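Local coordinates for endoglucanase (PDB 6KDD), which probably hydrolyses beta-glucosidic bonds, as a TIM-barrel glycoside hydrolase of family 5 (cellulase A), at residues A[24-27]-A[28-31]; A[86-89]-A[90-94]; A[120-123]-A[124-128]; A[131-134]-A[135-139]. All blocks are in the same frame, centred on the assembly; numbering follows the deposited sequence.

Interaction 1. Residues A[24-27]-A[28-31]; sequences VNIG and NALE
The carboxylate of Glu31 turns back toward the amides of the turn, with OE2 3.5 Å from Gly27 CA. Two successive amides run into this one carboxylate: Asn28 N donates to Glu31 OE2 at 2.7 Å, and Ala29 N donates to Glu31 OE1 at 2.9 Å. Both oxygens are met on their syn side, but the donors stand off the carboxylate plane, by 21° at OE2 and 35° at OE1. Glu31 reaches this position because CG lies between its backbone N and carbonyl carbon and the chain folds again at chi2 (-75°). One bond to each oxygen should hold the carboxylate against rotation, and the two amide dipoles probably favour its charged form. Asn28 leads elsewhere: its OD1 is hydrogen-bonded to a bound glycerol and its ND2 donates to Trp38 O. Near the strand end, Ala29 CB approaches Ile26 CG2 at 4.4 Å, a loose apolar contact. A water spans the bend, donating to Ile26 O and accepting from Leu30 N, each at 2.9 Å. The bend thus carries the chain out of strand 22-25 of the TIM barrel; Ile26 packs on strand 57-60 and helix 45-53, while Glu31 O is hydrogen-bonded to Arg63 and His104 in the loops after strands 57-60 and 97-101.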
ATOM      1  N   VAL A  24       6.399   0.772  -6.002  1.00 18.01           N
ATOM      2  CA  VAL A  24       5.710  -0.430  -6.424  1.00 17.23           C
ATOM      3  C   VAL A  24       5.476  -1.328  -5.209  1.00 17.39           C
ATOM      4  O   VAL A  24       6.310  -1.466  -4.325  1.00 16.59           O
ATOM      5  CB  VAL A  24       6.439  -1.155  -7.572  1.00 15.95           C
ATOM      6  CG1 VAL A  24       7.820  -1.661  -7.157  1.00 18.23           C
ATOM      7  CG2 VAL A  24       5.600  -2.268  -8.196  1.00 15.66           C
ATOM      8  N   ASN A  25       4.312  -1.968  -5.190  1.00 15.12           N
ATOM      9  CA  ASN A  25       4.054  -2.955  -4.161  1.00 16.86           C
ATOM     10  C   ASN A  25       4.717  -4.281  -4.533  1.00 16.86           C
ATOM     11  O   ASN A  25       4.556  -4.733  -5.666  1.00 16.70           O
ATOM     12  CB  ASN A  25       2.544  -3.153  -4.070  1.00 16.32           C
ATOM     13  CG  ASN A  25       1.878  -2.042  -3.295  1.00 16.62           C
ATOM     14  OD1 ASN A  25       1.727  -2.142  -2.073  1.00 14.72           O
ATOM     15  ND2 ASN A  25       1.341  -1.065  -4.022  1.00 14.80           N
ATOM     16  N   ILE A  26       5.320  -4.964  -3.550  1.00 17.24           N
ATOM     17  CA  ILE A  26       5.666  -6.370  -3.787  1.00 18.14           C
ATOM     18  C   ILE A  26       4.541  -7.222  -3.227  1.00 18.40           C
ATOM     19  O   ILE A  26       4.589  -7.553  -2.048  1.00 16.95           O
ATOM     20  CB  ILE A  26       6.981  -6.760  -3.074  1.00 19.47           C
ATOM     21  CG1 ILE A  26       8.069  -5.688  -3.199  1.00 21.64           C
ATOM     22  CG2 ILE A  26       7.432  -8.174  -3.478  1.00 20.49           C
ATOM     23  CD1 ILE A  26       8.338  -5.269  -4.598  1.00 22.55           C
ATOM     24  N   GLY A  27       3.537  -7.530  -4.059  1.00 15.96           N
ATOM     25  CA  GLY A  27       2.335  -8.190  -3.581  1.00 16.90           C
ATOM     26  C   GLY A  27       2.347  -9.695  -3.882  1.00 20.43           C
ATOM     27  O   GLY A  27       3.237 -10.209  -4.619  1.00 19.04           O
ATOM     28  N   ASN A  28       1.342 -10.393  -3.300  1.00 18.38           N
ATOM     29  CA  ASN A  28       1.205 -11.847  -3.440  1.00 19.05           C
ATOM     30  C   ASN A  28       2.365 -12.587  -2.786  1.00 18.08           C
ATOM     31  O   ASN A  28       2.681 -13.719  -3.177  1.00 17.88           O
ATOM     32  CB  ASN A  28       1.019 -12.292  -4.902  1.00 19.21           C
ATOM     33  CG  ASN A  28      -0.388 -12.014  -5.388  1.00 25.71           C
ATOM     34  OD1 ASN A  28      -0.870 -10.885  -5.292  1.00 27.38           O
ATOM     35  ND2 ASN A  28      -1.048 -13.015  -5.945  1.00 24.25           N
ATOM     36  N   ALA A  29       2.971 -11.956  -1.764  1.00 16.87           N
ATOM     37  CA  ALA A  29       4.195 -12.468  -1.172  1.00 15.24           C
ATOM     38  C   ALA A  29       3.977 -12.613   0.339  1.00 17.75           C
ATOM     39  O   ALA A  29       3.375 -13.616   0.780  1.00 21.06           O
ATOM     40  CB  ALA A  29       5.354 -11.547  -1.565  1.00 16.22           C
ATOM     41  N   LEU A  30       4.342 -11.582   1.140  1.00 18.14           N
ATOM     42  CA  LEU A  30       4.385 -11.790   2.589  1.00 16.72           C
ATOM     43  C   LEU A  30       3.027 -11.537   3.234  1.00 16.21           C
ATOM     44  O   LEU A  30       2.894 -11.799   4.434  1.00 17.38           O
ATOM     45  CB  LEU A  30       5.436 -10.890   3.283  1.00 16.62           C
ATOM     46  CG  LEU A  30       6.909 -11.296   3.036  1.00 18.96           C
ATOM     47  CD1 LEU A  30       7.825 -10.171   3.462  1.00 19.51           C
ATOM     48  CD2 LEU A  30       7.231 -12.548   3.867  1.00 16.89           C
ATOM     49  N   GLU A  31       2.023 -11.076   2.457  1.00 17.25           N
ATOM     50  CA  GLU A  31       0.688 -10.854   3.010  1.00 18.35           C
ATOM     51  C   GLU A  31      -0.222 -12.067   2.765  1.00 19.37           C
ATOM     52  O   GLU A  31      -1.413 -12.034   3.118  1.00 19.64           O
ATOM     53  CB  GLU A  31       0.100  -9.538   2.461  1.00 18.67           C
ATOM     54  CG  GLU A  31      -0.516  -9.631   1.048  1.00 15.51           C
ATOM     55  CD  GLU A  31       0.405  -9.718  -0.164  1.00 20.60           C
ATOM     56  OE1 GLU A  31       1.589 -10.129  -0.006  1.00 20.90           O
ATOM     57  OE2 GLU A  31      -0.058  -9.337  -1.286  1.00 20.74           O
TER
HETATM   58  O   HOH W   1       4.862  -8.793   0.593  1.00 21.36           O

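Interaction 2. Residues A[86-89]-A[90-94]; sequences HVVD and RALEN. With NI (nickel (II) ion), chain C.
His86 and Arg90 meet one turn apart on helix 78-93, the helix of a beta-alpha-beta unit between strands 57-60 and 97-101 of the TIM barrel. The backbone bonds are those of an alpha-helix, i to i+4: Arg90 N to His86 O, Ala91 N to Val87 O, Leu92 N to Val88 O and Glu93 N to Asp89 O. Among the polar side chains, Arg90 bends at chi2 (-77°), which brings its aliphatic part and NE beside the imidazole; CG and NE each lie 3.7 Å from His86 NE2, and the guanidinium plane is turned 77° from the ring. Asp44 joins the two residues from outside, accepting a hydrogen bond from His86 NE2 and forming a salt bridge with Arg90 NE. Arg90 NH1 also forms a salt bridge with Glu93 OE2 at 3.0 Å, using the syn lone pair and within 2° of the guanidinium plane, so the arginine is held by two acids. At the end of the helix, Asn94 ND2 donates to Arg90 O at 2.7 Å. The apolar contact between the segments is that of Val88 and Leu92, which lie alongside each other with CG1 and CD1 3.7 Å apart; Val88 packs on Ile100 and Leu92 on Val98 of strand 97-101. Metal binding occupies the other imidazole nitrogen: His86 ND1 holds a nickel ion at 2.1 Å, with a water 2.5 Å from the nickel.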
ATOM      1  N   HIS A  86      15.438  -9.287   6.647  1.00 17.42           N
ATOM      2  CA  HIS A  86      16.217  -9.542   5.437  1.00 19.28           C
ATOM      3  C   HIS A  86      15.706  -8.758   4.225  1.00 22.22           C
ATOM      4  O   HIS A  86      16.486  -8.171   3.447  1.00 18.34           O
ATOM      5  CB  HIS A  86      16.389 -11.060   5.179  1.00 20.10           C
ATOM      6  CG  HIS A  86      17.178 -11.366   3.961  1.00 22.22           C
ATOM      7  ND1 HIS A  86      18.536 -11.625   3.992  1.00 24.57           N
ATOM      8  CD2 HIS A  86      16.827 -11.366   2.658  1.00 23.16           C
ATOM      9  CE1 HIS A  86      18.977 -11.871   2.782  1.00 24.74           C
ATOM     10  NE2 HIS A  86      17.960 -11.687   1.937  1.00 25.39           N
ATOM     11  N   VAL A  87      14.380  -8.831   4.009  1.00 19.20           N
ATOM     12  CA  VAL A  87      13.742  -8.161   2.890  1.00 20.43           C
ATOM     13  C   VAL A  87      13.934  -6.654   2.998  1.00 19.43           C
ATOM     14  O   VAL A  87      14.309  -5.990   2.015  1.00 18.93           O
ATOM     15  CB  VAL A  87      12.237  -8.535   2.831  1.00 19.06           C
ATOM     16  CG1 VAL A  87      11.475  -7.707   1.793  1.00 22.98           C
ATOM     17  CG2 VAL A  87      12.078 -10.049   2.590  1.00 20.99           C
ATOM     18  N   VAL A  88      13.575  -6.098   4.160  1.00 20.60           N
ATOM     19  CA  VAL A  88      13.742  -4.666   4.387  1.00 17.85           C
ATOM     20  C   VAL A  88      15.199  -4.259   4.110  1.00 18.64           C
ATOM     21  O   VAL A  88      15.450  -3.256   3.435  1.00 17.70           O
ATOM     22  CB  VAL A  88      13.315  -4.309   5.824  1.00 20.24           C
ATOM     23  CG1 VAL A  88      13.858  -2.954   6.226  1.00 19.06           C
ATOM     24  CG2 VAL A  88      11.805  -4.347   5.971  1.00 24.74           C
ATOM     25  N   ASP A  89      16.154  -5.042   4.639  1.00 17.33           N
ATOM     26  CA  ASP A  89      17.580  -4.751   4.532  1.00 18.33           C
ATOM     27  C   ASP A  89      18.012  -4.717   3.080  1.00 17.88           C
ATOM     28  O   ASP A  89      18.702  -3.776   2.662  1.00 18.64           O
ATOM     29  CB  ASP A  89      18.478  -5.757   5.287  1.00 19.89           C
ATOM     30  CG  ASP A  89      18.455  -5.569   6.797  1.00 21.89           C
ATOM     31  OD1 ASP A  89      17.761  -4.660   7.272  1.00 23.68           O
ATOM     32  OD2 ASP A  89      19.028  -6.397   7.494  1.00 24.96           O
ATOM     33  N   ARG A  90      17.593  -5.732   2.292  1.00 18.97           N
ATOM     34  CA  ARG A  90      17.953  -5.737   0.881  1.00 18.34           C
ATOM     35  C   ARG A  90      17.410  -4.515   0.136  1.00 19.23           C
ATOM     36  O   ARG A  90      18.099  -3.978  -0.755  1.00 18.06           O
ATOM     37  CB  ARG A  90      17.526  -7.040   0.180  1.00 20.59           C
ATOM     38  CG  ARG A  90      18.262  -8.274   0.670  1.00 24.54           C
ATOM     39  CD  ARG A  90      19.673  -8.340   0.084  1.00 27.36           C
ATOM     40  NE  ARG A  90      20.439  -9.573   0.270  1.00 33.28           N
ATOM     41  CZ  ARG A  90      21.699  -9.650   0.714  1.00 40.12           C
ATOM     42  NH1 ARG A  90      22.371  -8.557   1.055  1.00 38.34           N
ATOM     43  NH2 ARG A  90      22.275 -10.833   0.853  1.00 35.23           N
ATOM     44  N   ALA A  91      16.174  -4.106   0.449  1.00 16.72           N
ATOM     45  CA  ALA A  91      15.592  -2.938  -0.191  1.00 17.98           C
ATOM     46  C   ALA A  91      16.360  -1.661   0.183  1.00 17.72           C
ATOM     47  O   ALA A  91      16.660  -0.833  -0.674  1.00 18.74           O
ATOM     48  CB  ALA A  91      14.123  -2.830   0.174  1.00 21.50           C
ATOM     49  N   LEU A  92      16.642  -1.476   1.475  1.00 18.60           N
ATOM     50  CA  LEU A  92      17.395  -0.314   1.936  1.00 19.40           C
ATOM     51  C   LEU A  92      18.813  -0.263   1.350  1.00 20.96           C
ATOM     52  O   LEU A  92      19.320   0.808   1.039  1.00 20.02           O
ATOM     53  CB  LEU A  92      17.396  -0.310   3.470  1.00 17.33           C
ATOM     54  CG  LEU A  92      16.068   0.064   4.130  1.00 19.44           C
ATOM     55  CD1 LEU A  92      16.181  -0.108   5.650  1.00 18.36           C
ATOM     56  CD2 LEU A  92      15.620   1.492   3.777  1.00 18.08           C
ATOM     57  N   GLU A  93      19.462  -1.418   1.166  1.00 21.47           N
ATOM     58  CA  GLU A  93      20.780  -1.496   0.570  1.00 21.32           C
ATOM     59  C   GLU A  93      20.726  -1.175  -0.916  1.00 21.97           C
ATOM     60  O   GLU A  93      21.750  -0.867  -1.495  1.00 21.23           O
ATOM     61  CB  GLU A  93      21.368  -2.910   0.621  1.00 21.26           C
ATOM     62  CG  GLU A  93      21.645  -3.364   2.032  1.00 22.62           C
ATOM     63  CD  GLU A  93      21.832  -4.883   2.144  1.00 23.61           C
ATOM     64  OE1 GLU A  93      22.138  -5.335   3.259  1.00 26.52           O
ATOM     65  OE2 GLU A  93      21.684  -5.631   1.105  1.00 26.26           O
ATOM     66  N   ASN A  94      19.536  -1.198  -1.521  1.00 18.22           N
ATOM     67  CA  ASN A  94      19.402  -0.756  -2.892  1.00 21.51           C
ATOM     68  C   ASN A  94      18.983   0.708  -2.953  1.00 20.34           C
ATOM     69  O   ASN A  94      18.569   1.152  -4.013  1.00 23.02           O
ATOM     70  CB  ASN A  94      18.452  -1.674  -3.671  1.00 22.19           C
ATOM     71  CG  ASN A  94      19.155  -2.955  -4.060  1.00 26.78           C
ATOM     72  OD1 ASN A  94      19.844  -3.015  -5.081  1.00 24.47           O
ATOM     73  ND2 ASN A  94      18.948  -3.999  -3.274  1.00 22.85           N
TER
HETATM   74 NI    NI C 402      19.843 -11.564   5.692  1.00 41.57          NI
HETATM   75  O   HOH W   2      21.330 -13.539   5.055  1.00 53.11           O

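Interaction 3. Residues A[120-123]-A[124-128]; sequences VEIW and RQIAK
Arg124 grips Glu121 side-on on the outer part of helix 112-129: NE donates to Glu121 OE1 and NH2 to Glu121 OE2, both at 2.7 Å. The carboxylate and guanidinium are nearly coplanar. NH2 enters the syn lone pair of OE2, whereas NE meets OE1 on its syn side but 22° off the carboxylate plane. On the inner face, Ile126 CD1 lies over the six-membered ring of Trp123, 3.9 Å from its centroid, in a CH-pi contact. The other branch, CG2, touches Trp123 CZ3 at 3.5 Å, while CD1 also presses on Ile122 CG2 at 3.5 Å, tight for two carbons. With Glu121 bent at chi2 (-47°) and Arg124 bent at chi3 (-51°), the two charged ends come level although the residues are three positions apart. Glu121 O takes two donors from Gln125, its backbone N at 3.2 Å and its NE2 at 3.1 Å, from opposite faces of the carbonyl plane. That side-chain amide is fixed further by Ile76 N and Tyr74 O. Trp123 is set in place by NE1 donating to Ile141 O and by packing against Phe139 and helix 151-168. The two-pronged ion pair should restrict the rotation of both charged groups, and each acid oxygen has its own donor, consistent with an ionised Glu121.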
ATOM      1  N   VAL A 120      -2.220  -3.429  18.245  1.00 27.63           N
ATOM      2  CA  VAL A 120      -1.417  -2.511  19.033  1.00 30.50           C
ATOM      3  C   VAL A 120      -0.089  -3.183  19.395  1.00 27.39           C
ATOM      4  O   VAL A 120       0.963  -2.558  19.254  1.00 29.72           O
ATOM      5  CB  VAL A 120      -2.173  -1.953  20.271  1.00 34.49           C
ATOM      6  CG1 VAL A 120      -1.201  -1.326  21.275  1.00 33.26           C
ATOM      7  CG2 VAL A 120      -3.183  -0.886  19.865  1.00 28.12           C
ATOM      8  N   GLU A 121      -0.159  -4.460  19.796  1.00 28.78           N
ATOM      9  CA  GLU A 121       0.997  -5.199  20.283  1.00 31.70           C
ATOM     10  C   GLU A 121       1.915  -5.620  19.138  1.00 33.49           C
ATOM     11  O   GLU A 121       3.139  -5.682  19.305  1.00 23.59           O
ATOM     12  CB  GLU A 121       0.563  -6.428  21.086  1.00 31.77           C
ATOM     13  CG  GLU A 121       0.059  -6.078  22.493  1.00 37.44           C
ATOM     14  CD  GLU A 121       0.925  -5.110  23.293  1.00 41.11           C
ATOM     15  OE1 GLU A 121       2.158  -5.329  23.379  1.00 41.39           O
ATOM     16  OE2 GLU A 121       0.388  -4.110  23.790  1.00 42.86           O
ATOM     17  N   ILE A 122       1.312  -5.941  17.982  1.00 27.61           N
ATOM     18  CA  ILE A 122       2.107  -6.238  16.800  1.00 25.47           C
ATOM     19  C   ILE A 122       2.987  -5.038  16.523  1.00 23.25           C
ATOM     20  O   ILE A 122       4.208  -5.177  16.381  1.00 32.72           O
ATOM     21  CB  ILE A 122       1.210  -6.648  15.595  1.00 25.98           C
ATOM     22  CG1 ILE A 122       0.690  -8.067  15.810  1.00 23.37           C
ATOM     23  CG2 ILE A 122       2.005  -6.573  14.286  1.00 25.64           C
ATOM     24  CD1 ILE A 122      -0.420  -8.527  14.839  1.00 29.30           C
ATOM     25  N   TRP A 123       2.374  -3.864  16.460  1.00 23.84           N
ATOM     26  CA  TRP A 123       3.097  -2.652  16.167  1.00 25.12           C
ATOM     27  C   TRP A 123       4.103  -2.307  17.265  1.00 30.30           C
ATOM     28  O   TRP A 123       5.117  -1.686  16.966  1.00 23.70           O
ATOM     29  CB  TRP A 123       2.155  -1.509  15.800  1.00 25.65           C
ATOM     30  CG  TRP A 123       1.904  -1.593  14.324  1.00 30.66           C
ATOM     31  CD1 TRP A 123       0.753  -1.939  13.661  1.00 30.75           C
ATOM     32  CD2 TRP A 123       2.923  -1.433  13.327  1.00 25.00           C
ATOM     33  NE1 TRP A 123       0.975  -1.921  12.304  1.00 28.02           N
ATOM     34  CE2 TRP A 123       2.292  -1.595  12.072  1.00 26.41           C
ATOM     35  CE3 TRP A 123       4.287  -1.092  13.383  1.00 23.21           C
ATOM     36  CZ2 TRP A 123       3.026  -1.537  10.887  1.00 25.03           C
ATOM     37  CZ3 TRP A 123       4.993  -0.969  12.208  1.00 24.37           C
ATOM     38  CH2 TRP A 123       4.371  -1.219  10.979  1.00 23.07           C
ATOM     39  N   ARG A 124       3.827  -2.706  18.521  1.00 28.69           N
ATOM     40  CA  ARG A 124       4.770  -2.378  19.588  1.00 27.50           C
ATOM     41  C   ARG A 124       6.084  -3.096  19.274  1.00 27.46           C
ATOM     42  O   ARG A 124       7.162  -2.495  19.353  1.00 30.27           O
ATOM     43  CB  ARG A 124       4.233  -2.794  20.970  1.00 28.70           C
ATOM     44  CG  ARG A 124       5.199  -2.493  22.120  1.00 30.94           C
ATOM     45  CD  ARG A 124       4.833  -3.213  23.425  1.00 33.78           C
ATOM     46  NE  ARG A 124       3.423  -3.002  23.786  1.00 36.51           N
ATOM     47  CZ  ARG A 124       2.908  -1.873  24.285  1.00 37.91           C
ATOM     48  NH1 ARG A 124       3.666  -0.819  24.525  1.00 44.59           N
ATOM     49  NH2 ARG A 124       1.615  -1.792  24.554  1.00 42.16           N
ATOM     50  N   GLN A 125       5.963  -4.356  18.859  1.00 25.11           N
ATOM     51  CA  GLN A 125       7.097  -5.212  18.584  1.00 27.87           C
ATOM     52  C   GLN A 125       7.850  -4.752  17.340  1.00 30.24           C
ATOM     53  O   GLN A 125       9.087  -4.762  17.318  1.00 23.11           O
ATOM     54  CB  GLN A 125       6.634  -6.646  18.419  1.00 26.95           C
ATOM     55  CG  GLN A 125       6.232  -7.264  19.753  1.00 31.35           C
ATOM     56  CD  GLN A 125       5.596  -8.581  19.428  1.00 27.46           C
ATOM     57  OE1 GLN A 125       6.270  -9.581  19.255  1.00 31.06           O
ATOM     58  NE2 GLN A 125       4.275  -8.575  19.284  1.00 34.87           N
ATOM     59  N   ILE A 126       7.106  -4.394  16.287  1.00 25.81           N
ATOM     60  CA  ILE A 126       7.771  -4.083  15.027  1.00 25.84           C
ATOM     61  C   ILE A 126       8.526  -2.790  15.265  1.00 26.10           C
ATOM     62  O   ILE A 126       9.667  -2.624  14.822  1.00 26.45           O
ATOM     63  CB  ILE A 126       6.754  -3.918  13.876  1.00 23.65           C
ATOM     64  CG1 ILE A 126       5.984  -5.205  13.607  1.00 22.89           C
ATOM     65  CG2 ILE A 126       7.442  -3.399  12.604  1.00 23.06           C
ATOM     66  CD1 ILE A 126       4.706  -4.978  12.775  1.00 24.95           C
ATOM     67  N   ALA A 127       7.837  -1.851  15.905  1.00 23.16           N
ATOM     68  CA  ALA A 127       8.392  -0.530  16.142  1.00 27.53           C
ATOM     69  C   ALA A 127       9.674  -0.653  16.963  1.00 27.38           C
ATOM     70  O   ALA A 127      10.653   0.040  16.671  1.00 27.95           O
ATOM     71  CB  ALA A 127       7.360   0.367  16.803  1.00 29.52           C
ATOM     72  N   LYS A 128       9.675  -1.583  17.923  1.00 29.66           N
ATOM     73  CA  LYS A 128      10.841  -1.781  18.774  1.00 33.40           C
ATOM     74  C   LYS A 128      11.973  -2.404  17.966  1.00 32.63           C
ATOM     75  O   LYS A 128      13.102  -1.934  18.023  1.00 26.30           O
ATOM     76  CB  LYS A 128      10.518  -2.701  19.952  1.00 35.61           C
ATOM     77  CG  LYS A 128       9.978  -1.961  21.169  1.00 48.82           C
ATOM     78  CD  LYS A 128       9.851  -2.811  22.415  1.00 49.33           C
ATOM     79  CE  LYS A 128       9.277  -2.040  23.582  1.00 50.37           C
ATOM     80  NZ  LYS A 128       8.386  -2.901  24.393  1.00 48.03           N
TER

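Interaction 4. Residues A[131-134]-A[135-139]; sequences KDYP and ENLFF
Pro134 O receives Leu137 N at 3.3 Å and also a donor from outside, Arg172 NH1. The Leu137 bond closes a type I beta turn from Pro134 to Leu137. Its N-H points fairly straight at the oxygen (164°) yet comes from above the carbonyl plane, 46° out of it, and so misses the lone pairs. Arg172 donates as well to Tyr133 O and Leu137 O, tying the chain on both sides of the turn to one guanidinium. Within the turn the OD1 of Asn136 turns back beside the proline: with CG set between backbone N and carbonyl carbon (chi1 58°), OD1 comes to 3.3 Å from Pro134 CB, the two side chains lying at a slant to each other. Ahead of the turn, Tyr133 is met near the root of its ring by one methyl of Leu137, CD2 standing 3.7 Å from Tyr133 CB and 3.9 Å from Tyr133 CD2. The far end of the tyrosine is polar: its OH is hydrogen-bonded to Asp89 and Lys85. Glu135, at the surface, reaches Tyr16 OH through OE2. The loop that ends in this turn leads from helix 112-129 into barrel strand 137-140, with Tyr133 laid on helix 78-93, Leu137 against strand 97-101, and Phe138 against helix 13-20.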
ATOM      1  N   LYS A 131      13.551   0.201  15.504  1.00 21.85           N
ATOM      2  CA  LYS A 131      13.549   1.581  15.963  1.00 26.94           C
ATOM      3  C   LYS A 131      14.793   2.310  15.462  1.00 23.12           C
ATOM      4  O   LYS A 131      14.744   3.505  15.184  1.00 25.21           O
ATOM      5  CB  LYS A 131      13.393   1.640  17.487  1.00 31.01           C
ATOM      6  CG  LYS A 131      14.521   1.008  18.287  1.00 35.98           C
ATOM      7  CD  LYS A 131      14.365   1.199  19.808  1.00 41.34           C
ATOM      8  CE  LYS A 131      15.353   2.197  20.377  1.00 39.98           C
ATOM      9  NZ  LYS A 131      14.795   3.569  20.410  1.00 48.11           N
ATOM     10  N   ASP A 132      15.896   1.570  15.308  1.00 26.13           N
ATOM     11  CA  ASP A 132      17.194   2.179  15.027  1.00 27.20           C
ATOM     12  C   ASP A 132      17.433   2.280  13.520  1.00 28.19           C
ATOM     13  O   ASP A 132      18.474   2.773  13.090  1.00 24.50           O
ATOM     14  CB  ASP A 132      18.305   1.466  15.818  1.00 28.64           C
ATOM     15  CG  ASP A 132      18.194   1.798  17.302  1.00 34.20           C
ATOM     16  OD1 ASP A 132      18.105   2.988  17.590  1.00 36.38           O
ATOM     17  OD2 ASP A 132      18.065   0.863  18.138  1.00 35.24           O
ATOM     18  N   TYR A 133      16.430   1.892  12.711  1.00 24.82           N
ATOM     19  CA  TYR A 133      16.549   1.904  11.262  1.00 23.83           C
ATOM     20  C   TYR A 133      16.571   3.320  10.704  1.00 24.41           C
ATOM     21  O   TYR A 133      15.980   4.223  11.283  1.00 25.31           O
ATOM     22  CB  TYR A 133      15.427   1.059  10.633  1.00 23.57           C
ATOM     23  CG  TYR A 133      15.910  -0.347  10.394  1.00 23.07           C
ATOM     24  CD1 TYR A 133      16.486  -1.078  11.432  1.00 24.31           C
ATOM     25  CD2 TYR A 133      15.926  -0.904   9.127  1.00 20.08           C
ATOM     26  CE1 TYR A 133      17.033  -2.340  11.237  1.00 22.92           C
ATOM     27  CE2 TYR A 133      16.462  -2.172   8.919  1.00 21.12           C
ATOM     28  CZ  TYR A 133      16.978  -2.904   9.982  1.00 23.30           C
ATOM     29  OH  TYR A 133      17.505  -4.152   9.800  1.00 21.45           O
ATOM     30  N   PRO A 134      17.166   3.529   9.514  1.00 22.57           N
ATOM     31  CA  PRO A 134      17.202   4.845   8.858  1.00 25.11           C
ATOM     32  C   PRO A 134      15.804   5.417   8.595  1.00 26.21           C
ATOM     33  O   PRO A 134      14.814   4.689   8.636  1.00 26.16           O
ATOM     34  CB  PRO A 134      17.982   4.646   7.548  1.00 23.27           C
ATOM     35  CG  PRO A 134      18.455   3.212   7.545  1.00 25.99           C
ATOM     36  CD  PRO A 134      17.817   2.490   8.720  1.00 22.70           C
ATOM     37  N   GLU A 135      15.731   6.728   8.349  1.00 25.69           N
ATOM     38  CA  GLU A 135      14.462   7.438   8.229  1.00 26.91           C
ATOM     39  C   GLU A 135      13.670   7.030   6.970  1.00 26.70           C
ATOM     40  O   GLU A 135      12.489   7.364   6.824  1.00 26.80           O
ATOM     41  CB  GLU A 135      14.680   8.960   8.264  1.00 27.68           C
ATOM     42  CG  GLU A 135      15.406   9.548   7.069  1.00 34.05           C
ATOM     43  CD  GLU A 135      15.467  11.076   7.134  1.00 42.49           C
ATOM     44  OE1 GLU A 135      15.839  11.706   6.119  1.00 47.39           O
ATOM     45  OE2 GLU A 135      15.114  11.647   8.205  1.00 44.73           O
ATOM     46  N   ASN A 136      14.312   6.360   6.022  1.00 24.35           N
ATOM     47  CA  ASN A 136      13.618   6.000   4.790  1.00 23.99           C
ATOM     48  C   ASN A 136      12.925   4.626   4.891  1.00 22.52           C
ATOM     49  O   ASN A 136      12.566   4.056   3.851  1.00 20.88           O
ATOM     50  CB  ASN A 136      14.543   6.137   3.569  1.00 22.19           C
ATOM     51  CG  ASN A 136      15.795   5.288   3.674  1.00 25.94           C
ATOM     52  OD1 ASN A 136      16.242   4.974   4.763  1.00 27.19           O
ATOM     53  ND2 ASN A 136      16.326   4.876   2.542  1.00 29.52           N
ATOM     54  N   LEU A 137      12.793   4.083   6.112  1.00 19.65           N
ATOM     55  CA  LEU A 137      11.872   2.988   6.406  1.00 21.93           C
ATOM     56  C   LEU A 137      10.658   3.624   7.081  1.00 22.29           C
ATOM     57  O   LEU A 137      10.798   4.276   8.141  1.00 22.66           O
ATOM     58  CB  LEU A 137      12.530   1.970   7.361  1.00 19.72           C
ATOM     59  CG  LEU A 137      11.551   0.917   7.910  1.00 18.01           C
ATOM     60  CD1 LEU A 137      11.017   0.069   6.746  1.00 16.55           C
ATOM     61  CD2 LEU A 137      12.187   0.067   9.027  1.00 20.01           C
ATOM     62  N   PHE A 138       9.505   3.530   6.422  1.00 20.55           N
ATOM     63  CA  PHE A 138       8.255   4.036   6.971  1.00 20.78           C
ATOM     64  C   PHE A 138       7.373   2.880   7.424  1.00 22.22           C
ATOM     65  O   PHE A 138       7.492   1.749   6.918  1.00 20.73           O
ATOM     66  CB  PHE A 138       7.470   4.857   5.937  1.00 20.40           C
ATOM     67  CG  PHE A 138       8.117   6.064   5.312  1.00 22.29           C
ATOM     68  CD1 PHE A 138       9.356   6.566   5.740  1.00 24.00           C
ATOM     69  CD2 PHE A 138       7.468   6.717   4.267  1.00 24.26           C
ATOM     70  CE1 PHE A 138       9.941   7.657   5.106  1.00 23.91           C
ATOM     71  CE2 PHE A 138       8.041   7.825   3.659  1.00 23.23           C
ATOM     72  CZ  PHE A 138       9.265   8.309   4.100  1.00 22.85           C
ATOM     73  N   PHE A 139       6.491   3.175   8.399  1.00 21.12           N
ATOM     74  CA  PHE A 139       5.546   2.197   8.924  1.00 21.96           C
ATOM     75  C   PHE A 139       4.132   2.543   8.425  1.00 25.66           C
ATOM     76  O   PHE A 139       3.823   3.716   8.207  1.00 26.51           O
ATOM     77  CB  PHE A 139       5.482   2.218  10.449  1.00 21.33           C
ATOM     78  CG  PHE A 139       6.736   1.809  11.170  1.00 24.84           C
ATOM     79  CD1 PHE A 139       7.744   1.070  10.536  1.00 21.01           C
ATOM     80  CD2 PHE A 139       6.916   2.191  12.488  1.00 23.78           C
ATOM     81  CE1 PHE A 139       8.911   0.707  11.204  1.00 23.19           C
ATOM     82  CE2 PHE A 139       8.086   1.825  13.150  1.00 28.13           C
ATOM     83  CZ  PHE A 139       9.075   1.081  12.517  1.00 23.77           C
TER

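From the N terminus the four contacts follow in series, each a local turn or helical segment, with none enclosing or crossing another. Interaction 1 shapes the exit from the first barrel strand, and interaction 2 lies on the helix between the second and third strands. Interaction 3 lies on helix 112-129, between the third and fourth strands, and interaction 4 is the turn that returns the chain from it to the fourth strand. Interactions 2 and 4 touch where helix 78-93 meets the loop before strand 137-140, through Leu92 packing on Tyr133 and Asn136. Interactions 3 and 4 meet where Trp123 and Ala127 press on Phe139. Interaction 1 touches none of the others.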